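Local coordinates for protein RNA-dependent RNA polymerase (Toscana virus, PDB 6QW0) that probably cleaves short capped leaders from host messenger RNA through its manganese-binding cap-snatching endonuclease domain, supplying primers for viral transcription, at residues 81-84 and 85-88; 150-153 and 154-158; 186-189 and 190-194. One frame throughout, in Å; residues are numbered along the deposited sequence.

Contact 1 (81-84 and 85-88); sequences FTFG and HLAD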
loop_
_atom_site.group_PDB
_atom_site.type_symbol
_atom_site.label_atom_id
_atom_site.label_comp_id
_atom_site.label_asym_id
_atom_site.label_seq_id
_atom_site.Cartn_x
_atom_site.Cartn_y
_atom_site.Cartn_z
ATOM N N PHE A 81 8.602 0.699 -4.168
ATOM C CA PHE A 81 9.280 -0.590 -4.027
ATOM C C PHE A 81 8.753 -1.367 -2.830
ATOM O O PHE A 81 8.536 -2.581 -2.920
ATOM C CB PHE A 81 10.796 -0.391 -3.918
ATOM C CG PHE A 81 11.584 -1.681 -3.891
ATOM C CD1 PHE A 81 11.874 -2.309 -2.691
ATOM C CD2 PHE A 81 12.045 -2.258 -5.067
ATOM C CE1 PHE A 81 12.595 -3.494 -2.653
ATOM C CE2 PHE A 81 12.769 -3.447 -5.036
ATOM C CZ PHE A 81 13.040 -4.063 -3.826
ATOM N N THR A 82 8.547 -0.690 -1.698
ATOM C CA THR A 82 8.112 -1.391 -0.494
ATOM C C THR A 82 6.846 -2.198 -0.747
ATOM O O THR A 82 6.745 -3.358 -0.336
ATOM C CB THR A 82 7.872 -0.387 0.634
ATOM O OG1 THR A 82 9.118 0.216 1.003
ATOM C CG2 THR A 82 7.245 -1.071 1.839
ATOM N N PHE A 83 5.877 -1.601 -1.439
ATOM C CA PHE A 83 4.557 -2.195 -1.577
ATOM C C PHE A 83 4.344 -2.822 -2.948
ATOM O O PHE A 83 3.218 -3.220 -3.271
ATOM C CB PHE A 83 3.491 -1.136 -1.271
ATOM C CG PHE A 83 3.574 -0.609 0.139
ATOM C CD1 PHE A 83 3.042 -1.336 1.187
ATOM C CD2 PHE A 83 4.202 0.597 0.412
ATOM C CE1 PHE A 83 3.129 -0.874 2.503
ATOM C CE2 PHE A 83 4.290 1.070 1.731
ATOM C CZ PHE A 83 3.744 0.336 2.766
ATOM N N GLY A 84 5.420 -2.982 -3.723
ATOM C CA GLY A 84 5.321 -3.448 -5.098
ATOM C C GLY A 84 4.744 -4.837 -5.253
ATOM O O GLY A 84 4.232 -5.167 -6.329
ATOM N N HIS A 85 4.856 -5.679 -4.230
ATOM C CA HIS A 85 4.284 -7.016 -4.279
ATOM C C HIS A 85 2.779 -7.010 -4.058
ATOM O O HIS A 85 2.122 -8.028 -4.306
ATOM C CB HIS A 85 4.949 -7.920 -3.234
ATOM C CG HIS A 85 4.735 -7.474 -1.822
ATOM N ND1 HIS A 85 5.040 -6.200 -1.391
ATOM C CD2 HIS A 85 4.239 -8.126 -0.745
ATOM C CE1 HIS A 85 4.749 -6.089 -0.109
ATOM N NE2 HIS A 85 4.260 -7.244 0.308
ATOM N N LEU A 86 2.227 -5.899 -3.588
ATOM C CA LEU A 86 0.795 -5.778 -3.331
ATOM C C LEU A 86 0.081 -5.006 -4.418
ATOM O O LEU A 86 -1.080 -5.297 -4.725
ATOM C CB LEU A 86 0.552 -5.081 -1.991
ATOM C CG LEU A 86 1.166 -5.771 -0.779
ATOM C CD1 LEU A 86 0.906 -4.929 0.450
ATOM C CD2 LEU A 86 0.599 -7.167 -0.612
ATOM N N ALA A 87 0.741 -4.010 -4.993
ATOM C CA ALA A 87 0.108 -3.211 -6.027
ATOM C C ALA A 87 1.185 -2.508 -6.829
ATOM O O ALA A 87 2.166 -2.014 -6.266
ATOM C CB ALA A 87 -0.856 -2.180 -5.436
ATOM N N ASP A 88 0.997 -2.470 -8.139
ATOM C CA ASP A 88 1.802 -1.580 -8.948
ATOM C C ASP A 88 1.348 -0.140 -8.722
ATOM O O ASP A 88 0.248 0.123 -8.222
ATOM C CB ASP A 88 1.696 -1.961 -10.425
ATOM C CG ASP A 88 2.257 -3.343 -10.710
ATOM O OD1 ASP A 88 3.116 -3.807 -9.929
ATOM O OD2 ASP A 88 1.834 -3.967 -11.708
#

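Contact 2 (150-153 and 154-158); sequences YEIA and CLDRS. Unlike the reference sequence in segment 154-158: D156 (reference Asn).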
loop_
_atom_site.group_PDB
_atom_site.type_symbol
_atom_site.label_atom_id
_atom_site.label_comp_id
_atom_site.label_asym_id
_atom_site.label_seq_id
_atom_site.Cartn_x
_atom_site.Cartn_y
_atom_site.Cartn_z
ATOM N N TYR A 150 -8.170 10.831 3.129
ATOM C CA TYR A 150 -9.133 10.189 2.245
ATOM C C TYR A 150 -10.520 10.001 2.846
ATOM O O TYR A 150 -11.428 9.590 2.119
ATOM C CB TYR A 150 -8.589 8.825 1.799
ATOM C CG TYR A 150 -7.397 8.988 0.895
ATOM C CD1 TYR A 150 -7.544 9.564 -0.358
ATOM C CD2 TYR A 150 -6.125 8.606 1.300
ATOM C CE1 TYR A 150 -6.462 9.739 -1.203
ATOM C CE2 TYR A 150 -5.033 8.776 0.457
ATOM C CZ TYR A 150 -5.215 9.339 -0.788
ATOM O OH TYR A 150 -4.147 9.523 -1.625
ATOM N N GLU A 151 -10.712 10.302 4.133
ATOM C CA GLU A 151 -11.950 9.923 4.814
ATOM C C GLU A 151 -13.159 10.666 4.256
ATOM O O GLU A 151 -14.243 10.086 4.155
ATOM C CB GLU A 151 -11.828 10.156 6.324
ATOM C CG GLU A 151 -11.473 11.578 6.694
ATOM C CD GLU A 151 -12.067 12.019 8.012
ATOM O OE1 GLU A 151 -13.161 11.531 8.370
ATOM O OE2 GLU A 151 -11.437 12.857 8.694
ATOM N N ILE A 152 -12.996 11.938 3.876
ATOM C CA ILE A 152 -14.126 12.702 3.342
ATOM C C ILE A 152 -14.585 12.110 2.014
ATOM O O ILE A 152 -15.780 11.865 1.797
ATOM C CB ILE A 152 -13.755 14.190 3.193
ATOM C CG1 ILE A 152 -13.712 14.875 4.562
ATOM C CG2 ILE A 152 -14.746 14.910 2.272
ATOM C CD1 ILE A 152 -13.433 16.371 4.490
ATOM N N ALA A 153 -13.645 11.870 1.098
ATOM C CA ALA A 153 -14.034 11.317 -0.193
ATOM C C ALA A 153 -14.654 9.933 -0.035
ATOM O O ALA A 153 -15.611 9.595 -0.738
ATOM C CB ALA A 153 -12.832 11.259 -1.143
ATOM N N CYS A 154 -14.131 9.121 0.893
ATOM C CA CYS A 154 -14.685 7.781 1.087
ATOM C C CYS A 154 -16.071 7.836 1.724
ATOM O O CYS A 154 -16.973 7.082 1.323
ATOM C CB CYS A 154 -13.752 6.932 1.956
ATOM S SG CYS A 154 -12.204 6.468 1.161
ATOM N N LEU A 155 -16.257 8.692 2.736
ATOM C CA LEU A 155 -17.578 8.816 3.351
ATOM C C LEU A 155 -18.623 9.230 2.316
ATOM O O LEU A 155 -19.683 8.601 2.193
ATOM C CB LEU A 155 -17.548 9.829 4.500
ATOM C CG LEU A 155 -18.881 9.986 5.245
ATOM C CD1 LEU A 155 -19.296 8.651 5.857
ATOM C CD2 LEU A 155 -18.758 11.045 6.327
ATOM N N ASP A 156 -18.338 10.286 1.554
ATOM C CA ASP A 156 -19.318 10.760 0.581
ATOM C C ASP A 156 -19.659 9.689 -0.449
ATOM O O ASP A 156 -20.832 9.518 -0.816
ATOM C CB ASP A 156 -18.787 12.010 -0.119
ATOM C CG ASP A 156 -18.727 13.216 0.791
ATOM O OD1 ASP A 156 -19.224 13.149 1.939
ATOM O OD2 ASP A 156 -18.176 14.252 0.358
ATOM N N ARG A 157 -18.650 8.959 -0.931
ATOM C CA ARG A 157 -18.887 7.948 -1.953
ATOM C C ARG A 157 -19.484 6.669 -1.377
ATOM O O ARG A 157 -20.031 5.862 -2.131
ATOM C CB ARG A 157 -17.583 7.684 -2.717
ATOM C CG ARG A 157 -17.344 8.820 -3.741
ATOM C CD ARG A 157 -15.881 9.111 -4.086
ATOM N NE ARG A 157 -15.836 10.354 -4.873
ATOM C CZ ARG A 157 -15.865 11.568 -4.330
ATOM N NH1 ARG A 157 -15.921 11.708 -3.002
ATOM N NH2 ARG A 157 -15.858 12.645 -5.108
ATOM N N SER A 158 -19.422 6.472 -0.060
ATOM C CA SER A 158 -20.068 5.305 0.527
ATOM C C SER A 158 -21.580 5.349 0.369
ATOM O O SER A 158 -22.234 4.318 0.562
ATOM C CB SER A 158 -19.675 5.169 2.014
ATOM O OG SER A 158 -20.351 6.083 2.870
#

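Contact 3 (186-189 and 190-194); sequences VNEI and VFRFR. With SO4 (sulfate ion), chain E.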
loop_
_atom_site.group_PDB
_atom_site.type_symbol
_atom_site.label_atom_id
_atom_site.label_comp_id
_atom_site.label_asym_id
_atom_site.label_seq_id
_atom_site.Cartn_x
_atom_site.Cartn_y
_atom_site.Cartn_z
ATOM N N VAL A 186 3.752 -9.170 7.363
ATOM C CA VAL A 186 4.411 -8.023 7.990
ATOM C C VAL A 186 5.889 -8.007 7.627
ATOM O O VAL A 186 6.442 -6.972 7.236
ATOM C CB VAL A 186 4.222 -8.072 9.516
ATOM C CG1 VAL A 186 5.109 -7.036 10.223
ATOM C CG2 VAL A 186 2.743 -7.887 9.884
ATOM N N ASN A 187 6.538 -9.163 7.752
ATOM C CA ASN A 187 7.967 -9.263 7.464
ATOM C C ASN A 187 8.291 -8.922 6.013
ATOM O O ASN A 187 9.345 -8.342 5.731
ATOM C CB ASN A 187 8.467 -10.666 7.808
ATOM C CG ASN A 187 8.626 -10.876 9.298
ATOM O OD1 ASN A 187 8.554 -9.931 10.088
ATOM N ND2 ASN A 187 8.858 -12.124 9.692
ATOM N N GLU A 188 7.423 -9.295 5.063
ATOM C CA GLU A 188 7.725 -8.987 3.664
ATOM C C GLU A 188 7.688 -7.483 3.412
ATOM O O GLU A 188 8.570 -6.933 2.749
ATOM C CB GLU A 188 6.756 -9.721 2.734
ATOM C CG GLU A 188 7.204 -9.743 1.266
ATOM C CD GLU A 188 8.390 -10.676 1.025
ATOM O OE1 GLU A 188 8.725 -11.467 1.932
ATOM O OE2 GLU A 188 8.987 -10.594 -0.062
ATOM N N ILE A 189 6.686 -6.795 3.967
ATOM C CA ILE A 189 6.623 -5.344 3.844
ATOM C C ILE A 189 7.850 -4.693 4.479
ATOM O O ILE A 189 8.510 -3.845 3.867
ATOM C CB ILE A 189 5.312 -4.823 4.462
ATOM C CG1 ILE A 189 4.121 -5.289 3.605
ATOM C CG2 ILE A 189 5.336 -3.304 4.588
ATOM C CD1 ILE A 189 2.809 -5.411 4.388
ATOM N N VAL A 190 8.163 -5.070 5.721
ATOM C CA VAL A 190 9.303 -4.470 6.411
ATOM C C VAL A 190 10.611 -4.813 5.699
ATOM O O VAL A 190 11.462 -3.941 5.494
ATOM C CB VAL A 190 9.326 -4.908 7.886
ATOM C CG1 VAL A 190 10.584 -4.371 8.582
ATOM C CG2 VAL A 190 8.081 -4.416 8.615
ATOM N N PHE A 191 10.778 -6.068 5.291
ATOM C CA PHE A 191 11.998 -6.462 4.579
ATOM C C PHE A 191 12.202 -5.630 3.311
ATOM O O PHE A 191 13.308 -5.153 3.030
ATOM C CB PHE A 191 11.931 -7.953 4.253
ATOM C CG PHE A 191 13.213 -8.519 3.710
ATOM C CD1 PHE A 191 13.471 -8.494 2.346
ATOM C CD2 PHE A 191 14.154 -9.085 4.555
ATOM C CE1 PHE A 191 14.641 -9.020 1.828
ATOM C CE2 PHE A 191 15.335 -9.616 4.042
ATOM C CZ PHE A 191 15.577 -9.586 2.685
ATOM N N ARG A 192 11.143 -5.458 2.515
ATOM C CA ARG A 192 11.252 -4.662 1.296
ATOM C C ARG A 192 11.522 -3.192 1.605
ATOM O O ARG A 192 12.253 -2.525 0.859
ATOM C CB ARG A 192 9.967 -4.806 0.460
ATOM C CG ARG A 192 9.756 -6.213 -0.110
ATOM C CD ARG A 192 8.470 -6.294 -0.990
ATOM N NE ARG A 192 8.538 -5.407 -2.148
ATOM C CZ ARG A 192 8.695 -5.809 -3.407
ATOM N NH1 ARG A 192 8.791 -7.105 -3.696
ATOM N NH2 ARG A 192 8.767 -4.914 -4.380
ATOM N N PHE A 193 10.924 -2.665 2.688
ATOM C CA PHE A 193 11.159 -1.276 3.079
ATOM C C PHE A 193 12.618 -1.065 3.463
ATOM O O PHE A 193 13.239 -0.082 3.045
ATOM C CB PHE A 193 10.228 -0.884 4.239
ATOM C CG PHE A 193 10.374 0.541 4.710
ATOM C CD1 PHE A 193 10.263 1.607 3.825
ATOM C CD2 PHE A 193 10.574 0.817 6.060
ATOM C CE1 PHE A 193 10.373 2.918 4.267
ATOM C CE2 PHE A 193 10.677 2.132 6.510
ATOM C CZ PHE A 193 10.577 3.178 5.621
ATOM N N ARG A 194 13.179 -1.991 4.240
ATOM C CA ARG A 194 14.570 -1.851 4.663
ATOM C C ARG A 194 15.502 -1.853 3.462
ATOM O O ARG A 194 16.441 -1.048 3.387
ATOM C CB ARG A 194 14.938 -2.973 5.625
ATOM C CG ARG A 194 14.216 -2.890 6.965
ATOM C CD ARG A 194 14.599 -4.066 7.830
ATOM N NE ARG A 194 14.066 -3.953 9.180
ATOM C CZ ARG A 194 14.347 -4.807 10.159
ATOM N NH1 ARG A 194 15.159 -5.838 9.933
ATOM N NH2 ARG A 194 13.815 -4.632 11.360
HETATM S S SO4 E . 13.371 -7.682 13.573
HETATM O O1 SO4 E . 13.837 -9.048 13.755
HETATM O O2 SO4 E . 14.487 -6.821 13.194
HETATM O O3 SO4 E . 12.776 -7.205 14.822
HETATM O O4 SO4 E . 12.371 -7.679 12.515
#

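Contact 1 (81-84 and 85-88)
The carbonyl oxygen of F83 is gripped by two amides of 85-88, A87 N and L86 N. A87 N reaches F83 O at 3.1 Å, almost in line with the carbonyl bond, while L86 N approaches the same F83 O at 2.9 Å from above the carbonyl plane. One apolar touch accompanies the turn: L86 CD1 stands at the edge of the F83 ring, 4.2 Å from F83 CD1. T82 CG2 lies 3.6 Å above the plane of that ring, over its centre. Helix 77-82 ends here, and the chain swings through G84 into the loop that leads to helix 94-98. On the packed side T82 and F83 are buried, and the F83 ring stacks on F129, a residue of the manganese site; L86 reaches over from the more exposed side. H85 has its CG between the backbone N and the carbonyl carbon (chi1 63°), which lays the imidazole alongside the last helical residues; H85 CE1 sits 3.4 Å from T82 O, and L86 CG lies over a face of the same imidazole. The far end is looser and more exposed, and D88 OD1 comes no closer than 4.0 Å to G84 O.

Contact 2 (150-153 and 154-158)
A153 O takes two bonds from a single residue, R157. The backbone amide R157 N donates to A153 O at 3.1 Å as the ordinary helical bond, and R157 NH1 adds a second bond to A153 O, also 3.1 Å. This side-chain bond lies in the carbonyl plane, on a lone pair, with the oxygen at the edge of the guanidinium and only 7° out of its plane. CG of R157 lies beside the backbone N (chi1 -78°) and the chain runs extended to NE; the turn at chi4 (82°) then brings NH1 to A153 O, 3.6 Å from A153 CB. R157 NH2 is satisfied elsewhere, by a salt bridge to D109 and a hydrogen bond to S108. All this happens in the last turns of helix 136-157, the helix of the beta-alpha-beta unit that links strands 124-131 and 163-171 in this PDDEXK-like nuclease domain. The helix is kinked where I152 N and A153 N lack a bond to the preceding turn. The carbonyls of Y150, E151 and I152 are answered by the amides of C154, L155 (2.8 Å from L155 N to E151 O) and D156, and S158 N bonds C154 O at 2.9 Å.

Contact 3 (186-189 and 190-194)
The phenyl ring of F191 has N187 O obliquely beside it; closer still, F191 CB lies 3.0 Å from N187 O, the acceptor of the F191 amide. At the other flat group, the guanidinium of R194, O2 of a sulfate ion lies in the plane, at the edge. R194 NH2 donates to sulfate O2 at 2.9 Å with a fairly straight bond (166°), whereas the bond from NH1 to the same oxygen is weak. The sulfate, probably from the crystallisation liquor, is also held by S26, I28 and Y29, while R194 NE bonds F172 O and the guanidinium makes a cation-pi contact with F172. Along the backbone, regular helical bonds run from V190 N to V186 O, F191 N to N187 O (2.7 Å), R192 N to E188 O and F193 N to I189 O. The aliphatic part of R192 follows the E188 carbonyl, with CG 3.2 Å from E188 O, before a bend at chi3 (62°) turns its guanidinium aside. R192 NH2 then bonds F81 O, and T62 OG1 is shared by R192 NH1 and E188 OE2. V186 CG1 meets V190 CG2 at 4.3 Å. Within the fold these turns of helix 183-203 lie against the mixed sheet: I189 and V190 pack on V170 of strand 163-171 and V175 of strand 174-177, while I189 and F193 also touch T82 on helix 77-82.

How the contacts relate
The touching residues of contact 3 are all buried, whereas contacts 1 and 2 are only partly so. Contacts 1 and 3 join helices 77-82 and 183-203, and one of their touches sets H85 ND1 3.5 Å from R192 CD. Contact 2 stands apart on helix 136-157, its nearest atoms about 12 Å from contact 1 and about 16 Å from contact 3, on the opposite side of the chain's centre from the latter. Contact 1 is a helix end given over to backbone bonding and aromatic packing; contacts 2 and 3 are helical turns that direct arginines to outside partners, a carboxylate or a sulfate among them.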